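Local coordinates for ABC transporter, periplasmic solute-binding protein (PDB 4WED) that probably serves as the periplasmic substrate-binding component of an ABC transporter, as in family 5 of the bacterial solute-binding proteins, which includes peptide and nickel carriers, at residues G245-P250 and V511-M516; I42-G47 and Y55-I60; I240-G245 and S496-S501; Q61-E66 and M516-I521. All blocks are in the same frame, centred on the assembly; numbering follows the deposited sequence.

Interaction 1. Residues G245-P250 and V511-M516; sequences GFWIAP and VTEYDM. With NA (sodium ion), chain B.
E513 carries this loop-to-loop contact with W247 and F246. E513 CB packs against W247 CD1 at 3.7 Å. With CG anti to the carbonyl carbon (chi1 -70°) and a further bend at chi2, the chain then swings from the indole to F246, whose CD2 lies 3.9 Å from E513 CG. At the tip, F246 N donates to E513 OE1 at 3.0 Å; the bond is bent, 135° at the hydrogen, and reaches OE1 from above the carboxylate plane. E513 OE2 sits at the edge of the F246 ring, 3.5 Å from CD2, and is hydrogen-bonded to S496 OG. A water accepts from W247 N and donates to E513 OE1 and O, giving OE1 a second donor. Y514, in the type I turn T512-D515, lies nearly parallel to the W247 indole but slid aside, with Y514 CE1 3.7 Å from W247 CD1. D515, closing that turn, gives OD1 to the sodium ion. The contact joins the loop between strand 242-244 and helix 253-261 to the one preceding strand 522-523; I248 packs on strand 37-42 and on helix 58-61, whose W58 meets both W247 and Y514 edge-to-face.

Interaction 2. Residues I42-G47 and Y55-I60; sequences IAKPAG and YAIWAI
A46 and I57 join two loop backbones through one bond, I57 N to A46 O at 3.0 Å, nearly straight at the hydrogen (160°) with the donor tilted 25° from the carbonyl plane. The motif is a helix start: I57 occupies the N-cap position of helix 58-61, and the bond from I60 N to I57 O closes its first turn. The A46 carbonyl oxygen also receives a CA-H...O contact from A56 CA at 3.2 Å; A56 CB lies 3.5 Å off. Among the side chains, I57 does most of the reaching. A chi1 of -60° turns its CG1 away from its own carbonyl carbon and the chain continues extended, which brings CD1 against the backbone of 42-47, 3.3 Å from K44 O and 3.7 Å from P45 O. The same methyl comes within 4.1 Å of I42 CB. One turn later I60 points the same way, toward the loop that leaves strand 37-42. The apolar patch extends into the neighbouring strands, where I42 rests on A222 and V224 and I60 on F204. The contact joins the first residues of helix 58-61 to the chain leaving strand 37-42. Between the two, A46 CB meets I60 CG1 at 3.8 Å, ordinary van der Waals contact.

Interaction 3. Residues I240-G245 and S496-S501; sequences IDLVGG and SIWAHS
V243 and A499 are the central pair of two antiparallel strands, 242-244 and 496-500, whose directions differ by 165°. Backbone hydrogen bonds come first. V243 N donates to A499 O and A499 N donates to V243 O, both at 2.9 Å, which makes this a hydrogen-bonded pair; L242 with H500 is the adjacent non-hydrogen-bonded one. Beyond it S501 N donates to D241 O, a more bent bond of 134° at the hydrogen. Side-chain polar bonds secure that end: S501 OG donates to D241 OD1 at 2.8 Å, using the anti lone pair of the carboxylate oxygen. The same OD1 forms a salt bridge with R503, while OD2 accepts from R39 N, so both oxygens of this buried group have partners. H500 ND1 donates to S501 O at 2.7 Å, the acceptor lying in the imidazole plane.

Ring contacts govern the other end. A chi1 of -73° sets the W498 indole beside its own backbone N and across the two glycines: G244 CA stands over the six-membered ring, 4.0 Å from its centroid, and G245 N over the same face. Apolar packing divides between the faces of the sheet. V243 CG1 touches A499 CB at 3.8 Å on the face covered by L235 of helix 228-237, whereas L242 CD1 meets H500 CB at 3.4 Å and L242 CG meets W498 CE3 on the side of F507. The pairing joins chain parts 251 residues apart in one antiparallel sheet, which also includes strand 265-269, paired with strand 488-500; with helix 228-237 on the V243/A499 face, this is consistent with an alpha/beta lobe of a periplasmic binding protein.

Interaction 4. Residues Q61-E66 and M516-I521; sequences QDLMFE and MPYENI. With NA (sodium ion), chain B.
D62 and M516 meet beside a sodium site in which one carboxylate serves both the metal and a backbone amide. The packed side is apolar and buried around L63: its CD2 touches M516 CG at 4.0 Å and Y518 CD2 at 3.9 Å, with the leucine and tyrosine side chains running past each other in opposite directions. Next to it M516 N donates to D62 OD2 at 3.1 Å in a fairly straight bond (159° at the hydrogen), approaching on the anti side and 16° out of the carboxylate plane.

D62 bridges this packed side and the water side. Its CG is anti to the backbone N (chi1 -177°), which extends the carboxylate toward the 516-521 loop, where it chelates the sodium ion with both oxygens, OD2 at 2.3 Å and OD1 at 2.7 Å. R170 NH1 holds OD1 as well, so metal, amide and guanidinium together fix the rotation of this group and would favour its charged form.

On the water side, D515 OD1 and three waters complete the coordination, and the partly exposed E519 takes part through a water. That water, 2.4 Å from the sodium ion, also binds the backbone just ahead of P517, the centre of an inverse gamma turn. It donates to M516 O at 2.6 Å and to E519 OE2 at 2.5 Å, while OE2 itself lies over the rim of one face of the Y518 ring.

From the N terminus, interaction 2 closes first, a small loop linking the end of strand 37-42 to the start of helix 58-61. The chain just beyond that helix pairs with residues 516-521, so interaction 4 closes a span of some 450 residues that encloses interactions 1 and 3. Those two cross: 240-245 and 245-250 share G245 and take partners at 496-501 and 511-516, and I248 CD1 packs on W498 CH2 between them. Interactions 1 and 4 share M516 and the sodium site, through D515 and D62. A backbone bond from A43 to I248 ties interaction 2 to interaction 1, bringing N-terminal, middle and C-terminal parts of the chain together.

Interaction 1. Residues G245-P250 and V511-M516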
loop_
_atom_site.group_PDB
_atom_site.type_symbol
_atom_site.label_atom_id
_atom_site.label_comp_id
_atom_site.label_asym_id
_atom_site.label_seq_id
_atom_site.Cartn_x
_atom_site.Cartn_y
_atom_site.Cartn_z
ATOM N N GLY A 245 -2.805 -9.712 7.897
ATOM C CA GLY A 245 -2.689 -8.254 7.746
ATOM C C GLY A 245 -1.323 -7.808 8.189
ATOM O O GLY A 245 -0.958 -8.058 9.322
ATOM N N PHE A 246 -0.562 -7.173 7.293
ATOM C CA PHE A 246 0.774 -6.630 7.613
ATOM C C PHE A 246 0.815 -5.803 8.884
ATOM O O PHE A 246 1.765 -5.898 9.646
ATOM C CB PHE A 246 1.339 -5.776 6.486
ATOM C CG PHE A 246 1.948 -6.574 5.374
ATOM C CD1 PHE A 246 3.155 -7.251 5.567
ATOM C CD2 PHE A 246 1.324 -6.650 4.121
ATOM C CE1 PHE A 246 3.722 -7.992 4.529
ATOM C CE2 PHE A 246 1.883 -7.388 3.088
ATOM C CZ PHE A 246 3.085 -8.053 3.288
ATOM N N TRP A 247 -0.210 -4.996 9.101
ATOM C CA TRP A 247 -0.232 -4.095 10.254
ATOM C C TRP A 247 -1.351 -4.444 11.201
ATOM O O TRP A 247 -1.949 -3.563 11.842
ATOM C CB TRP A 247 -0.366 -2.635 9.785
ATOM C CG TRP A 247 0.708 -2.307 8.850
ATOM C CD1 TRP A 247 0.579 -1.941 7.552
ATOM C CD2 TRP A 247 2.101 -2.419 9.108
ATOM N NE1 TRP A 247 1.808 -1.770 6.990
ATOM C CE2 TRP A 247 2.765 -2.053 7.928
ATOM C CE3 TRP A 247 2.856 -2.747 10.240
ATOM C CZ2 TRP A 247 4.156 -2.022 7.837
ATOM C CZ3 TRP A 247 4.233 -2.712 10.154
ATOM C CH2 TRP A 247 4.871 -2.362 8.959
ATOM N N ILE A 248 -1.646 -5.729 11.280
ATOM C CA ILE A 248 -2.675 -6.204 12.190
ATOM C C ILE A 248 -2.144 -7.473 12.873
ATOM O O ILE A 248 -1.793 -7.447 14.052
ATOM C CB ILE A 248 -4.003 -6.421 11.421
ATOM C CG1 ILE A 248 -4.522 -5.085 10.838
ATOM C CG2 ILE A 248 -5.048 -7.075 12.297
ATOM C CD1 ILE A 248 -5.568 -5.276 9.757
ATOM N N ALA A 249 -2.044 -8.559 12.126
ATOM C CA ALA A 249 -1.562 -9.835 12.675
ATOM C C ALA A 249 -0.945 -10.654 11.547
ATOM O O ALA A 249 -1.569 -11.582 11.053
ATOM C CB ALA A 249 -2.703 -10.601 13.334
ATOM N N PRO A 250 0.287 -10.293 11.130
ATOM C CA PRO A 250 0.847 -10.877 9.938
ATOM C C PRO A 250 0.851 -12.413 9.954
ATOM O O PRO A 250 0.877 -13.042 10.999
ATOM C CB PRO A 250 2.282 -10.345 9.922
ATOM C CG PRO A 250 2.254 -9.136 10.767
ATOM C CD PRO A 250 1.285 -9.482 11.843
ATOM N N VAL A 511 -8.983 -3.670 1.316
ATOM C CA VAL A 511 -8.451 -2.954 0.184
ATOM C C VAL A 511 -7.079 -2.408 0.539
ATOM O O VAL A 511 -6.205 -2.291 -0.326
ATOM C CB VAL A 511 -9.387 -1.809 -0.252
ATOM C CG1 VAL A 511 -8.781 -1.090 -1.411
ATOM C CG2 VAL A 511 -10.738 -2.352 -0.697
ATOM N N THR A 512 -6.877 -2.054 1.801
ATOM C CA THR A 512 -5.564 -1.600 2.214
ATOM C C THR A 512 -5.236 -2.290 3.495
ATOM O O THR A 512 -6.071 -2.907 4.115
ATOM C CB THR A 512 -5.478 -0.058 2.430
ATOM O OG1 THR A 512 -5.997 0.286 3.711
ATOM C CG2 THR A 512 -6.230 0.746 1.344
ATOM N N GLU A 513 -3.985 -2.167 3.875
ATOM C CA GLU A 513 -3.469 -2.724 5.098
ATOM C C GLU A 513 -3.856 -1.878 6.312
ATOM O O GLU A 513 -3.407 -2.157 7.424
ATOM C CB GLU A 513 -1.947 -2.826 5.004
ATOM C CG GLU A 513 -1.414 -3.883 4.028
ATOM C CD GLU A 513 -1.961 -5.313 4.240
ATOM O OE1 GLU A 513 -2.415 -5.716 5.364
ATOM O OE2 GLU A 513 -1.983 -6.052 3.238
ATOM N N TYR A 514 -4.672 -0.842 6.105
ATOM C CA TYR A 514 -5.019 0.101 7.202
ATOM C C TYR A 514 -6.500 -0.039 7.591
ATOM O O TYR A 514 -6.992 0.662 8.481
ATOM C CB TYR A 514 -4.605 1.537 6.818
ATOM C CG TYR A 514 -3.180 1.563 6.372
ATOM C CD1 TYR A 514 -2.156 1.462 7.289
ATOM C CD2 TYR A 514 -2.843 1.615 5.015
ATOM C CE1 TYR A 514 -0.826 1.465 6.903
ATOM C CE2 TYR A 514 -1.514 1.595 4.583
ATOM C CZ TYR A 514 -0.504 1.526 5.541
ATOM O OH TYR A 514 0.825 1.479 5.161
ATOM N N ASP A 515 -7.163 -0.980 6.902
ATOM C CA ASP A 515 -8.575 -1.291 7.053
ATOM C C ASP A 515 -8.722 -2.591 7.799
ATOM O O ASP A 515 -7.919 -3.482 7.606
ATOM C CB ASP A 515 -9.208 -1.578 5.690
ATOM C CG ASP A 515 -9.476 -0.336 4.889
ATOM O OD1 ASP A 515 -10.265 0.532 5.358
ATOM O OD2 ASP A 515 -8.920 -0.259 3.760
HETATM N N MSE A 516 -9.826 -2.712 8.536
HETATM C CA MSE A 516 -10.267 -3.960 9.110
HETATM C C MSE A 516 -11.363 -4.584 8.272
HETATM O O MSE A 516 -12.434 -4.018 8.124
HETATM C CB MSE A 516 -10.829 -3.609 10.470
HETATM C CG MSE A 516 -11.281 -4.866 11.224
HETATM SE SE MSE A 516 -9.724 -5.927 11.832
HETATM C CE MSE A 516 -9.080 -5.056 13.487
HETATM NA NA NA B . -12.549 0.219 6.182
HETATM O O HOH W 1 -2.645 -4.781 7.828
HETATM O O HOH W 2 -3.585 -1.710 10.490
HETATM O O HOH W 3 -12.749 -2.209 6.348
HETATM O O HOH W 4 -12.324 2.651 5.392
HETATM O O HOH W 5 -14.070 0.777 7.484
#

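Interaction 2. Residues I42-G47 and Y55-I60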
loop_
_atom_site.group_PDB
_atom_site.type_symbol
_atom_site.label_atom_id
_atom_site.label_comp_id
_atom_site.label_asym_id
_atom_site.label_seq_id
_atom_site.Cartn_x
_atom_site.Cartn_y
_atom_site.Cartn_z
ATOM N N ILE A 42 -4.903 -9.501 16.840
ATOM C CA ILE A 42 -4.034 -8.360 16.626
ATOM C C ILE A 42 -2.723 -8.651 17.360
ATOM O O ILE A 42 -2.712 -9.313 18.400
ATOM C CB ILE A 42 -4.666 -7.029 17.109
ATOM C CG1 ILE A 42 -5.047 -7.086 18.600
ATOM C CG2 ILE A 42 -5.887 -6.684 16.258
ATOM C CD1 ILE A 42 -5.587 -5.760 19.145
ATOM N N ALA A 43 -1.625 -8.177 16.792
ATOM C CA ALA A 43 -0.300 -8.626 17.165
ATOM C C ALA A 43 0.212 -7.849 18.349
ATOM O O ALA A 43 1.231 -8.217 18.943
ATOM C CB ALA A 43 0.648 -8.485 16.002
ATOM N N LYS A 44 -0.510 -6.795 18.701
ATOM C CA LYS A 44 -0.165 -5.987 19.855
ATOM C C LYS A 44 -1.360 -5.129 20.264
ATOM O O LYS A 44 -2.275 -5.001 19.495
ATOM C CB LYS A 44 1.069 -5.140 19.569
ATOM C CG LYS A 44 0.909 -4.153 18.442
ATOM C CD LYS A 44 2.130 -3.263 18.455
ATOM C CE LYS A 44 2.266 -2.403 17.223
ATOM N NZ LYS A 44 3.716 -2.161 16.996
ATOM N N PRO A 45 -1.386 -4.596 21.507
ATOM C CA PRO A 45 -2.543 -3.793 21.934
ATOM C C PRO A 45 -2.940 -2.707 20.899
ATOM O O PRO A 45 -2.086 -2.200 20.177
ATOM C CB PRO A 45 -2.051 -3.146 23.216
ATOM C CG PRO A 45 -1.069 -4.128 23.760
ATOM C CD PRO A 45 -0.356 -4.667 22.551
ATOM N N ALA A 46 -4.226 -2.376 20.826
ATOM C CA ALA A 46 -4.731 -1.372 19.888
ATOM C C ALA A 46 -4.051 0.001 20.017
ATOM O O ALA A 46 -3.972 0.729 19.040
ATOM C CB ALA A 46 -6.239 -1.224 20.060
ATOM N N GLY A 47 -3.592 0.355 21.217
ATOM C CA GLY A 47 -3.034 1.673 21.465
ATOM C C GLY A 47 -4.087 2.756 21.700
ATOM O O GLY A 47 -5.290 2.485 21.799
ATOM N N TYR A 55 -0.461 6.684 17.342
ATOM C CA TYR A 55 -0.181 5.594 18.286
ATOM C C TYR A 55 -1.048 4.330 18.145
ATOM O O TYR A 55 -0.801 3.335 18.824
ATOM C CB TYR A 55 -0.264 6.123 19.732
ATOM C CG TYR A 55 0.757 7.202 20.023
ATOM C CD1 TYR A 55 2.118 6.893 20.177
ATOM C CD2 TYR A 55 0.370 8.525 20.132
ATOM C CE1 TYR A 55 3.055 7.881 20.434
ATOM C CE2 TYR A 55 1.295 9.524 20.384
ATOM C CZ TYR A 55 2.634 9.207 20.533
ATOM O OH TYR A 55 3.528 10.237 20.790
ATOM N N ALA A 56 -2.068 4.353 17.304
ATOM C CA ALA A 56 -2.959 3.200 17.211
ATOM C C ALA A 56 -2.632 2.265 16.063
ATOM O O ALA A 56 -1.948 2.633 15.108
ATOM C CB ALA A 56 -4.403 3.646 17.084
ATOM N N ILE A 57 -3.144 1.044 16.176
ATOM C CA ILE A 57 -3.314 0.177 15.021
ATOM C C ILE A 57 -4.432 0.774 14.151
ATOM O O ILE A 57 -5.563 0.891 14.597
ATOM C CB ILE A 57 -3.718 -1.266 15.424
ATOM C CG1 ILE A 57 -2.658 -1.913 16.311
ATOM C CG2 ILE A 57 -3.968 -2.124 14.173
ATOM C CD1 ILE A 57 -3.044 -3.300 16.782
ATOM N N TRP A 58 -4.094 1.116 12.906
ATOM C CA TRP A 58 -5.020 1.771 11.954
ATOM C C TRP A 58 -6.329 1.011 11.778
ATOM O O TRP A 58 -7.402 1.584 11.845
ATOM C CB TRP A 58 -4.359 1.952 10.591
ATOM C CG TRP A 58 -3.126 2.827 10.610
ATOM C CD1 TRP A 58 -3.080 4.172 10.510
ATOM C CD2 TRP A 58 -1.763 2.385 10.697
ATOM N NE1 TRP A 58 -1.776 4.616 10.561
ATOM C CE2 TRP A 58 -0.948 3.536 10.655
ATOM C CE3 TRP A 58 -1.158 1.123 10.795
ATOM C CZ2 TRP A 58 0.440 3.473 10.732
ATOM C CZ3 TRP A 58 0.225 1.048 10.874
ATOM C CH2 TRP A 58 1.014 2.227 10.846
ATOM N N ALA A 59 -6.237 -0.291 11.565
ATOM C CA ALA A 59 -7.420 -1.097 11.364
ATOM C C ALA A 59 -8.444 -0.989 12.490
ATOM O O ALA A 59 -9.629 -1.168 12.281
ATOM C CB ALA A 59 -7.002 -2.537 11.162
ATOM N N ILE A 60 -7.997 -0.677 13.689
ATOM C CA ILE A 60 -8.917 -0.512 14.833
ATOM C C ILE A 60 -9.649 0.779 14.726
ATOM O O ILE A 60 -10.860 0.816 14.942
ATOM C CB ILE A 60 -8.172 -0.468 16.189
ATOM C CG1 ILE A 60 -7.351 -1.749 16.418
ATOM C CG2 ILE A 60 -9.140 -0.292 17.349
ATOM C CD1 ILE A 60 -8.140 -3.052 16.409
#

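Interaction 3. Residues I240-G245 and S496-S501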
loop_
_atom_site.group_PDB
_atom_site.type_symbol
_atom_site.label_atom_id
_atom_site.label_comp_id
_atom_site.label_asym_id
_atom_site.label_seq_id
_atom_site.Cartn_x
_atom_site.Cartn_y
_atom_site.Cartn_z
ATOM N N ILE A 240 -9.906 -18.005 17.694
ATOM C CA ILE A 240 -10.162 -16.880 16.795
ATOM C C ILE A 240 -10.760 -17.312 15.454
ATOM O O ILE A 240 -10.695 -18.478 15.067
ATOM C CB ILE A 240 -8.909 -16.032 16.532
ATOM C CG1 ILE A 240 -7.778 -16.872 15.947
ATOM C CG2 ILE A 240 -8.497 -15.309 17.809
ATOM C CD1 ILE A 240 -6.612 -16.029 15.490
ATOM N N ASP A 241 -11.391 -16.355 14.797
ATOM C CA ASP A 241 -11.991 -16.552 13.486
ATOM C C ASP A 241 -11.155 -16.011 12.360
ATOM O O ASP A 241 -11.349 -16.409 11.253
ATOM C CB ASP A 241 -13.337 -15.851 13.398
ATOM C CG ASP A 241 -14.323 -16.390 14.376
ATOM O OD1 ASP A 241 -14.636 -17.611 14.335
ATOM O OD2 ASP A 241 -14.801 -15.566 15.178
ATOM N N LEU A 242 -10.221 -15.121 12.665
ATOM C CA LEU A 242 -9.556 -14.326 11.648
ATOM C C LEU A 242 -8.109 -13.973 11.943
ATOM O O LEU A 242 -7.788 -13.522 13.018
ATOM C CB LEU A 242 -10.331 -13.038 11.512
ATOM C CG LEU A 242 -10.457 -12.509 10.111
ATOM C CD1 LEU A 242 -10.981 -13.570 9.152
ATOM C CD2 LEU A 242 -11.375 -11.306 10.176
ATOM N N VAL A 243 -7.224 -14.190 10.987
ATOM C CA VAL A 243 -5.824 -13.839 11.185
ATOM C C VAL A 243 -5.278 -13.302 9.868
ATOM O O VAL A 243 -5.757 -13.690 8.793
ATOM C CB VAL A 243 -5.029 -15.055 11.702
ATOM C CG1 VAL A 243 -5.079 -16.189 10.700
ATOM C CG2 VAL A 243 -3.591 -14.684 12.069
ATOM N N GLY A 244 -4.326 -12.371 9.957
ATOM C CA GLY A 244 -3.694 -11.769 8.773
ATOM C C GLY A 244 -3.499 -10.273 8.886
ATOM O O GLY A 244 -3.982 -9.628 9.837
ATOM N N GLY A 245 -2.805 -9.712 7.897
ATOM C CA GLY A 245 -2.689 -8.254 7.746
ATOM C C GLY A 245 -1.323 -7.808 8.189
ATOM O O GLY A 245 -0.958 -8.058 9.322
ATOM N N SER A 496 -0.978 -10.607 0.169
ATOM C CA SER A 496 -1.467 -10.370 1.519
ATOM C C SER A 496 -2.379 -11.507 1.859
ATOM O O SER A 496 -3.342 -11.807 1.135
ATOM C CB SER A 496 -2.249 -9.057 1.593
ATOM O OG SER A 496 -2.522 -8.679 2.937
ATOM N N ILE A 497 -2.072 -12.154 2.960
ATOM C CA ILE A 497 -2.660 -13.439 3.251
ATOM C C ILE A 497 -3.451 -13.377 4.527
ATOM O O ILE A 497 -2.933 -12.964 5.562
ATOM C CB ILE A 497 -1.579 -14.491 3.384
ATOM C CG1 ILE A 497 -0.760 -14.532 2.089
ATOM C CG2 ILE A 497 -2.192 -15.866 3.689
ATOM C CD1 ILE A 497 0.610 -15.149 2.292
ATOM N N TRP A 498 -4.714 -13.776 4.416
ATOM C CA TRP A 498 -5.628 -13.896 5.545
ATOM C C TRP A 498 -6.084 -15.323 5.688
ATOM O O TRP A 498 -6.097 -16.061 4.717
ATOM C CB TRP A 498 -6.825 -12.970 5.347
ATOM C CG TRP A 498 -6.488 -11.515 5.545
ATOM C CD1 TRP A 498 -5.834 -10.690 4.677
ATOM C CD2 TRP A 498 -6.777 -10.734 6.693
ATOM N NE1 TRP A 498 -5.685 -9.431 5.221
ATOM C CE2 TRP A 498 -6.258 -9.435 6.466
ATOM C CE3 TRP A 498 -7.399 -11.006 7.915
ATOM C CZ2 TRP A 498 -6.387 -8.410 7.402
ATOM C CZ3 TRP A 498 -7.515 -9.990 8.852
ATOM C CH2 TRP A 498 -7.018 -8.704 8.586
ATOM N N ALA A 499 -6.382 -15.753 6.913
ATOM C CA ALA A 499 -7.134 -16.985 7.092
ATOM C C ALA A 499 -8.295 -16.749 8.028
ATOM O O ALA A 499 -8.184 -15.953 8.942
ATOM C CB ALA A 499 -6.250 -18.104 7.588
ATOM N N HIS A 500 -9.415 -17.421 7.767
ATOM C CA HIS A 500 -10.569 -17.439 8.656
ATOM C C HIS A 500 -11.031 -18.848 8.962
ATOM O O HIS A 500 -10.598 -19.844 8.344
ATOM C CB HIS A 500 -11.761 -16.677 8.058
ATOM C CG HIS A 500 -12.250 -17.193 6.733
ATOM N ND1 HIS A 500 -13.009 -18.341 6.597
ATOM C CD2 HIS A 500 -12.117 -16.684 5.487
ATOM C CE1 HIS A 500 -13.297 -18.525 5.319
ATOM N NE2 HIS A 500 -12.780 -17.522 4.625
ATOM N N SER A 501 -11.956 -18.922 9.914
ATOM C CA SER A 501 -12.493 -20.196 10.329
ATOM C C SER A 501 -13.615 -20.568 9.371
ATOM O O SER A 501 -14.085 -19.746 8.574
ATOM C CB SER A 501 -12.974 -20.143 11.780
ATOM O OG SER A 501 -13.820 -19.046 12.028
HETATM O O HOH W 6 -0.336 -11.031 6.491
#

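Interaction 4. Residues Q61-E66 and M516-I521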
loop_
_atom_site.group_PDB
_atom_site.type_symbol
_atom_site.label_atom_id
_atom_site.label_comp_id
_atom_site.label_asym_id
_atom_site.label_seq_id
_atom_site.Cartn_x
_atom_site.Cartn_y
_atom_site.Cartn_z
ATOM N N GLN A 61 -8.939 1.820 14.326
ATOM C CA GLN A 61 -9.508 3.139 14.112
ATOM C C GLN A 61 -10.564 3.059 13.041
ATOM O O GLN A 61 -11.582 3.709 13.108
ATOM C CB GLN A 61 -8.422 4.123 13.713
ATOM C CG GLN A 61 -7.714 4.757 14.882
ATOM C CD GLN A 61 -6.338 5.240 14.542
ATOM O OE1 GLN A 61 -5.574 4.560 13.896
ATOM N NE2 GLN A 61 -6.018 6.428 14.981
ATOM N N ASP A 62 -10.314 2.218 12.058
ATOM C CA ASP A 62 -11.216 2.033 10.948
ATOM C C ASP A 62 -12.552 1.468 11.381
ATOM O O ASP A 62 -13.522 1.559 10.658
ATOM C CB ASP A 62 -10.559 1.166 9.895
ATOM C CG ASP A 62 -11.405 0.990 8.685
ATOM O OD1 ASP A 62 -11.945 1.959 8.154
ATOM O OD2 ASP A 62 -11.526 -0.145 8.260
ATOM N N LEU A 63 -12.584 0.859 12.555
ATOM C CA LEU A 63 -13.813 0.340 13.145
ATOM C C LEU A 63 -14.905 1.343 13.492
ATOM O O LEU A 63 -16.065 1.051 13.359
ATOM C CB LEU A 63 -13.479 -0.463 14.385
ATOM C CG LEU A 63 -12.819 -1.779 14.055
ATOM C CD1 LEU A 63 -12.272 -2.385 15.324
ATOM C CD2 LEU A 63 -13.853 -2.676 13.413
HETATM N N MSE A 64 -14.524 2.502 13.988
HETATM C CA MSE A 64 -15.468 3.528 14.435
HETATM C C MSE A 64 -15.248 4.862 13.805
HETATM O O MSE A 64 -16.098 5.737 13.930
HETATM C CB MSE A 64 -15.398 3.689 15.973
HETATM C CG MSE A 64 -14.219 4.521 16.471
HETATM SE SE MSE A 64 -12.527 3.495 16.485
HETATM C CE MSE A 64 -13.027 2.321 18.010
ATOM N N PHE A 65 -14.107 5.075 13.166
ATOM C CA PHE A 65 -13.885 6.349 12.494
ATOM C C PHE A 65 -14.152 6.241 11.006
ATOM O O PHE A 65 -13.820 5.247 10.351
ATOM C CB PHE A 65 -12.514 6.951 12.862
ATOM C CG PHE A 65 -12.392 7.292 14.354
ATOM C CD1 PHE A 65 -13.212 8.270 14.931
ATOM C CD2 PHE A 65 -11.465 6.669 15.157
ATOM C CE1 PHE A 65 -13.091 8.606 16.270
ATOM C CE2 PHE A 65 -11.349 6.986 16.506
ATOM C CZ PHE A 65 -12.175 7.949 17.065
ATOM N N GLU A 66 -14.794 7.262 10.471
ATOM C CA GLU A 66 -15.109 7.273 9.056
ATOM C C GLU A 66 -14.559 8.490 8.390
ATOM O O GLU A 66 -14.450 9.544 9.011
ATOM C CB GLU A 66 -16.603 7.177 8.825
ATOM C CG GLU A 66 -17.137 5.763 8.959
ATOM C CD GLU A 66 -18.637 5.673 8.735
ATOM O OE1 GLU A 66 -19.316 6.552 9.313
ATOM O OE2 GLU A 66 -19.129 4.737 8.013
HETATM N N MSE A 516 -9.826 -2.712 8.536
HETATM C CA MSE A 516 -10.267 -3.960 9.110
HETATM C C MSE A 516 -11.363 -4.584 8.272
HETATM O O MSE A 516 -12.434 -4.018 8.124
HETATM C CB MSE A 516 -10.829 -3.609 10.470
HETATM C CG MSE A 516 -11.281 -4.866 11.224
HETATM SE SE MSE A 516 -9.724 -5.927 11.832
HETATM C CE MSE A 516 -9.080 -5.056 13.487
ATOM N N PRO A 517 -11.137 -5.798 7.762
ATOM C CA PRO A 517 -12.123 -6.459 6.922
ATOM C C PRO A 517 -13.274 -7.095 7.706
ATOM O O PRO A 517 -13.390 -8.322 7.762
ATOM C CB PRO A 517 -11.290 -7.539 6.196
ATOM C CG PRO A 517 -10.205 -7.863 7.177
ATOM C CD PRO A 517 -9.980 -6.664 8.051
ATOM N N TYR A 518 -14.119 -6.263 8.302
ATOM C CA TYR A 518 -15.319 -6.734 9.019
ATOM C C TYR A 518 -16.544 -6.800 8.103
ATOM O O TYR A 518 -17.585 -7.384 8.465
ATOM C CB TYR A 518 -15.637 -5.817 10.196
ATOM C CG TYR A 518 -15.930 -4.400 9.794
ATOM C CD1 TYR A 518 -17.207 -4.002 9.412
ATOM C CD2 TYR A 518 -14.914 -3.456 9.758
ATOM C CE1 TYR A 518 -17.454 -2.688 9.019
ATOM C CE2 TYR A 518 -15.148 -2.144 9.368
ATOM C CZ TYR A 518 -16.419 -1.763 9.005
ATOM O OH TYR A 518 -16.619 -0.455 8.604
ATOM N N GLU A 519 -16.428 -6.177 6.935
ATOM C CA GLU A 519 -17.536 -6.007 6.033
ATOM C C GLU A 519 -18.024 -7.362 5.552
ATOM O O GLU A 519 -17.224 -8.250 5.256
ATOM C CB GLU A 519 -17.111 -5.193 4.794
ATOM C CG GLU A 519 -16.853 -3.694 5.017
ATOM C CD GLU A 519 -15.442 -3.357 5.471
ATOM O OE1 GLU A 519 -14.515 -4.170 5.237
ATOM O OE2 GLU A 519 -15.256 -2.258 6.052
ATOM N N ASN A 520 -19.337 -7.451 5.412
ATOM C CA ASN A 520 -20.041 -8.479 4.676
ATOM C C ASN A 520 -20.130 -9.791 5.399
ATOM O O ASN A 520 -20.810 -10.720 4.928
ATOM C CB ASN A 520 -19.427 -8.743 3.295
ATOM C CG ASN A 520 -19.425 -7.523 2.400
ATOM O OD1 ASN A 520 -18.430 -7.254 1.709
ATOM N ND2 ASN A 520 -20.532 -6.797 2.381
ATOM N N ILE A 521 -19.429 -9.889 6.512
ATOM C CA ILE A 521 -19.271 -11.181 7.179
ATOM C C ILE A 521 -20.600 -11.628 7.775
ATOM O O ILE A 521 -21.352 -10.810 8.314
ATOM C CB ILE A 521 -18.156 -11.175 8.245
ATOM C CG1 ILE A 521 -16.793 -11.220 7.564
ATOM C CG2 ILE A 521 -18.294 -12.400 9.151
ATOM C CD1 ILE A 521 -15.649 -11.093 8.525
HETATM NA NA NA B . -12.549 0.219 6.182
HETATM O O HOH W 3 -12.749 -2.209 6.348
HETATM O O HOH W 4 -12.324 2.651 5.392
HETATM O O HOH W 5 -14.070 0.777 7.484
#